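Local coordinates for polycomb protein Scm (Drosophila melanogaster, PDB 5J8Y), which probably links Polycomb complexes through its SAM domain, which pairs with the SAM domain of Sfmbt and so helps target PRC1 to Polycomb response elements, at residues A[19-24]-A[65-70]. Residues are numbered along the deposited sequence; the frame is centred on the assembly and turned at random.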
ATOM      1  N   GLU A  19       1.515  18.869   0.313  1.00 28.74           N
ATOM      2  CA  GLU A  19       1.646  20.157   0.990  1.00 30.84           C
ATOM      3  C   GLU A  19       1.594  21.370   0.059  1.00 31.08           C
ATOM      4  O   GLU A  19       0.952  22.346   0.350  1.00 36.13           O
ATOM      5  CB  GLU A  19       2.970  20.199   1.782  1.00 32.16           C
ATOM      6  CG  GLU A  19       3.123  19.198   2.895  1.00 31.88           C
ATOM      7  CD  GLU A  19       4.485  19.276   3.570  1.00 34.51           C
ATOM      8  OE1 GLU A  19       5.376  19.956   3.041  1.00 37.97           O
ATOM      9  OE2 GLU A  19       4.668  18.654   4.611  1.00 35.16           O
ATOM     10  N   SER A  20       2.295  21.310  -1.053  1.00 30.68           N
ATOM     11  CA  SER A  20       2.375  22.425  -2.014  1.00 31.31           C
ATOM     12  C   SER A  20       1.099  22.667  -2.826  1.00 34.00           C
ATOM     13  O   SER A  20       0.931  23.714  -3.427  1.00 32.98           O
ATOM     14  CB  SER A  20       3.505  22.191  -2.983  1.00 31.94           C
ATOM     15  OG  SER A  20       3.916  23.383  -3.596  1.00 39.14           O
ATOM     16  N   ASN A  21       0.221  21.679  -2.859  1.00 31.07           N
ATOM     17  CA  ASN A  21      -1.057  21.858  -3.505  1.00 33.16           C
ATOM     18  C   ASN A  21      -2.181  22.192  -2.538  1.00 34.21           C
ATOM     19  O   ASN A  21      -3.120  22.855  -2.915  1.00 37.64           O
ATOM     20  CB  ASN A  21      -1.363  20.672  -4.406  1.00 30.62           C
ATOM     21  CG  ASN A  21      -0.374  20.567  -5.547  1.00 30.81           C
ATOM     22  OD1 ASN A  21      -0.554  21.179  -6.575  1.00 35.06           O
ATOM     23  ND2 ASN A  21       0.687  19.826  -5.347  1.00 28.63           N
ATOM     24  N   ASP A  22      -2.071  21.720  -1.299  1.00 36.22           N
ATOM     25  CA  ASP A  22      -2.982  22.061  -0.212  1.00 39.00           C
ATOM     26  C   ASP A  22      -2.231  22.192   1.120  1.00 39.19           C
ATOM     27  O   ASP A  22      -1.856  21.215   1.720  1.00 36.39           O
ATOM     28  CB  ASP A  22      -4.075  21.009  -0.095  1.00 38.51           C
ATOM     29  CG  ASP A  22      -5.324  21.524   0.605  1.00 38.98           C
ATOM     30  OD1 ASP A  22      -5.222  22.396   1.483  1.00 41.19           O
ATOM     31  OD2 ASP A  22      -6.407  21.043   0.273  1.00 38.76           O
ATOM     32  N   ASN A  23      -2.059  23.426   1.578  1.00 41.14           N
ATOM     33  CA  ASN A  23      -1.346  23.711   2.815  1.00 43.31           C
ATOM     34  C   ASN A  23      -2.057  23.169   4.019  1.00 40.50           C
ATOM     35  O   ASN A  23      -1.447  22.959   5.037  1.00 38.05           O
ATOM     36  CB  ASN A  23      -1.125  25.217   3.005  1.00 46.63           C
ATOM     37  CG  ASN A  23      -0.021  25.757   2.124  1.00 48.52           C
ATOM     38  OD1 ASN A  23       0.565  25.025   1.339  1.00 50.43           O
ATOM     39  ND2 ASN A  23       0.272  27.039   2.258  1.00 44.78           N
ATOM     40  N   SER A  24      -3.357  22.946   3.884  1.00 41.00           N
ATOM     41  CA  SER A  24      -4.165  22.396   4.959  1.00 41.66           C
ATOM     42  C   SER A  24      -3.830  20.929   5.290  1.00 38.82           C
ATOM     43  O   SER A  24      -4.211  20.423   6.326  1.00 38.91           O
ATOM     44  CB  SER A  24      -5.656  22.578   4.666  1.00 42.15           C
ATOM     45  OG  SER A  24      -6.192  21.556   3.854  1.00 42.54           O
ATOM     46  N   CYS A  65      -7.783  12.338  -2.005  1.00 23.06           N
ATOM     47  CA  CYS A  65      -8.326  11.621  -3.153  1.00 21.48           C
ATOM     48  C   CYS A  65      -8.201  12.464  -4.415  1.00 17.76           C
ATOM     49  O   CYS A  65      -7.810  11.965  -5.469  1.00 21.08           O
ATOM     50  CB  CYS A  65      -9.792  11.246  -2.922  1.00 20.39           C
ATOM     51  SG  CYS A  65     -10.044   9.788  -1.881  1.00 22.20           S
ATOM     52  N   ASN A  66      -8.519  13.746  -4.276  1.00 22.62           N
ATOM     53  CA  ASN A  66      -8.440  14.668  -5.378  1.00 21.69           C
ATOM     54  C   ASN A  66      -7.027  14.830  -5.903  1.00 20.20           C
ATOM     55  O   ASN A  66      -6.810  14.793  -7.046  1.00 20.80           O
ATOM     56  CB  ASN A  66      -9.080  16.007  -5.023  1.00 24.85           C
ATOM     57  CG  ASN A  66     -10.602  15.915  -4.863  1.00 28.40           C
ATOM     58  OD1 ASN A  66     -11.245  15.063  -5.428  1.00 27.06           O
ATOM     59  ND2 ASN A  66     -11.157  16.807  -4.084  1.00 27.59           N
ATOM     60  N   LEU A  67      -6.092  15.002  -5.006  1.00 21.46           N
ATOM     61  CA  LEU A  67      -4.694  15.176  -5.357  1.00 20.94           C
ATOM     62  C   LEU A  67      -4.153  13.942  -6.100  1.00 18.10           C
ATOM     63  O   LEU A  67      -3.493  14.059  -7.081  1.00 19.23           O
ATOM     64  CB  LEU A  67      -3.879  15.510  -4.119  1.00 21.16           C
ATOM     65  CG  LEU A  67      -4.160  16.930  -3.598  1.00 23.61           C
ATOM     66  CD1 LEU A  67      -3.523  17.199  -2.260  1.00 25.14           C
ATOM     67  CD2 LEU A  67      -3.709  17.943  -4.619  1.00 26.13           C
ATOM     68  N   VAL A  68      -4.491  12.769  -5.621  1.00 19.07           N
ATOM     69  CA  VAL A  68      -4.052  11.535  -6.267  1.00 17.56           C
ATOM     70  C   VAL A  68      -4.655  11.451  -7.670  1.00 19.67           C
ATOM     71  O   VAL A  68      -3.979  11.066  -8.621  1.00 19.83           O
ATOM     72  CB  VAL A  68      -4.438  10.287  -5.442  1.00 18.84           C
ATOM     73  CG1 VAL A  68      -4.087   9.000  -6.194  1.00 18.35           C
ATOM     74  CG2 VAL A  68      -3.730  10.304  -4.103  1.00 17.48           C
ATOM     75  N   ASN A  69      -5.911  11.843  -7.787  1.00 17.87           N
ATOM     76  CA  ASN A  69      -6.590  11.847  -9.049  1.00 20.22           C
ATOM     77  C   ASN A  69      -5.918  12.712 -10.083  1.00 20.82           C
ATOM     78  O   ASN A  69      -5.971  12.391 -11.196  1.00 19.92           O
ATOM     79  CB  ASN A  69      -8.060  12.217  -8.934  1.00 18.88           C
ATOM     80  CG  ASN A  69      -8.869  11.168  -8.287  1.00 18.93           C
ATOM     81  OD1 ASN A  69      -8.468  10.073  -8.155  1.00 19.10           O
ATOM     82  ND2 ASN A  69      -9.996  11.537  -7.867  1.00 19.10           N
ATOM     83  N   LYS A  70      -5.295  13.802  -9.695  1.00 20.65           N
ATOM     84  CA  LYS A  70      -4.581  14.640 -10.628  1.00 19.87           C
ATOM     85  C   LYS A  70      -3.367  13.988 -11.296  1.00 21.11           C
ATOM     86  O   LYS A  70      -2.987  14.375 -12.315  1.00 20.02           O
ATOM     87  CB  LYS A  70      -4.172  15.948  -9.978  1.00 22.43           C
ATOM     88  CG  LYS A  70      -5.335  16.845  -9.583  1.00 25.76           C
ATOM     89  CD  LYS A  70      -4.878  17.933  -8.641  1.00 29.61           C
ATOM     90  CE  LYS A  70      -5.983  18.901  -8.338  1.00 34.94           C
ATOM     91  NZ  LYS A  70      -5.780  19.546  -7.021  1.00 36.11           N
TER
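D22, whose CB lies 4.4 Å from CD1 of L67, has a carboxylate oxygen, OD1, gripped twice by S24. The hydroxyl OG of S24 bonds to D22 OD1 at 2.7 Å, coming from well above the carboxylate plane, while the backbone N of S24 reaches the same OD1 at 3.1 Å on its anti side. Both donors approach from one face of that plane, and the backbone bond is bent, with an N-H...O angle of 143°. Accepting from the amide two residues on makes this an Asx turn; it holds the chain where D22 leaves the helical conformation of helix 11-21 and a short 3-10 segment begins. The two donors to OD1 probably favour the charged carboxylate.

Across from this turn, L67 of helix 58-71 supplies the hydrophobic side of the contact and divides its two methyls between neighbouring residues. CD2 packs against CB of N21 at 3.6 Å, and CD1 faces D22. In L67, CG lies anti to the carbonyl carbon (chi1 -71°) and CD1 anti to CA (chi2 171°), so CD1 points on toward D22 while CD2 branches off to meet N21. I18 and L25 also touch L67 and continue the apolar surroundings on the same chain.

N21 meets L67 through its methylene, whereas its amide ND2 turns back to the carbonyl oxygen of Y17, one turn earlier in helix 11-21. Y17 in turn bonds through its hydroxyl to the backbone O of L67, joining the two helices by a polar link next to the leucine. D22 and S24 also lie against K63 of helix 58-71. Within this SAM helical bundle, then, the segments meet by aliphatic packing, while OD1 of D22 is engaged by the N and OG of S24 within its own segment, and no hydrogen bond runs directly between the two segments.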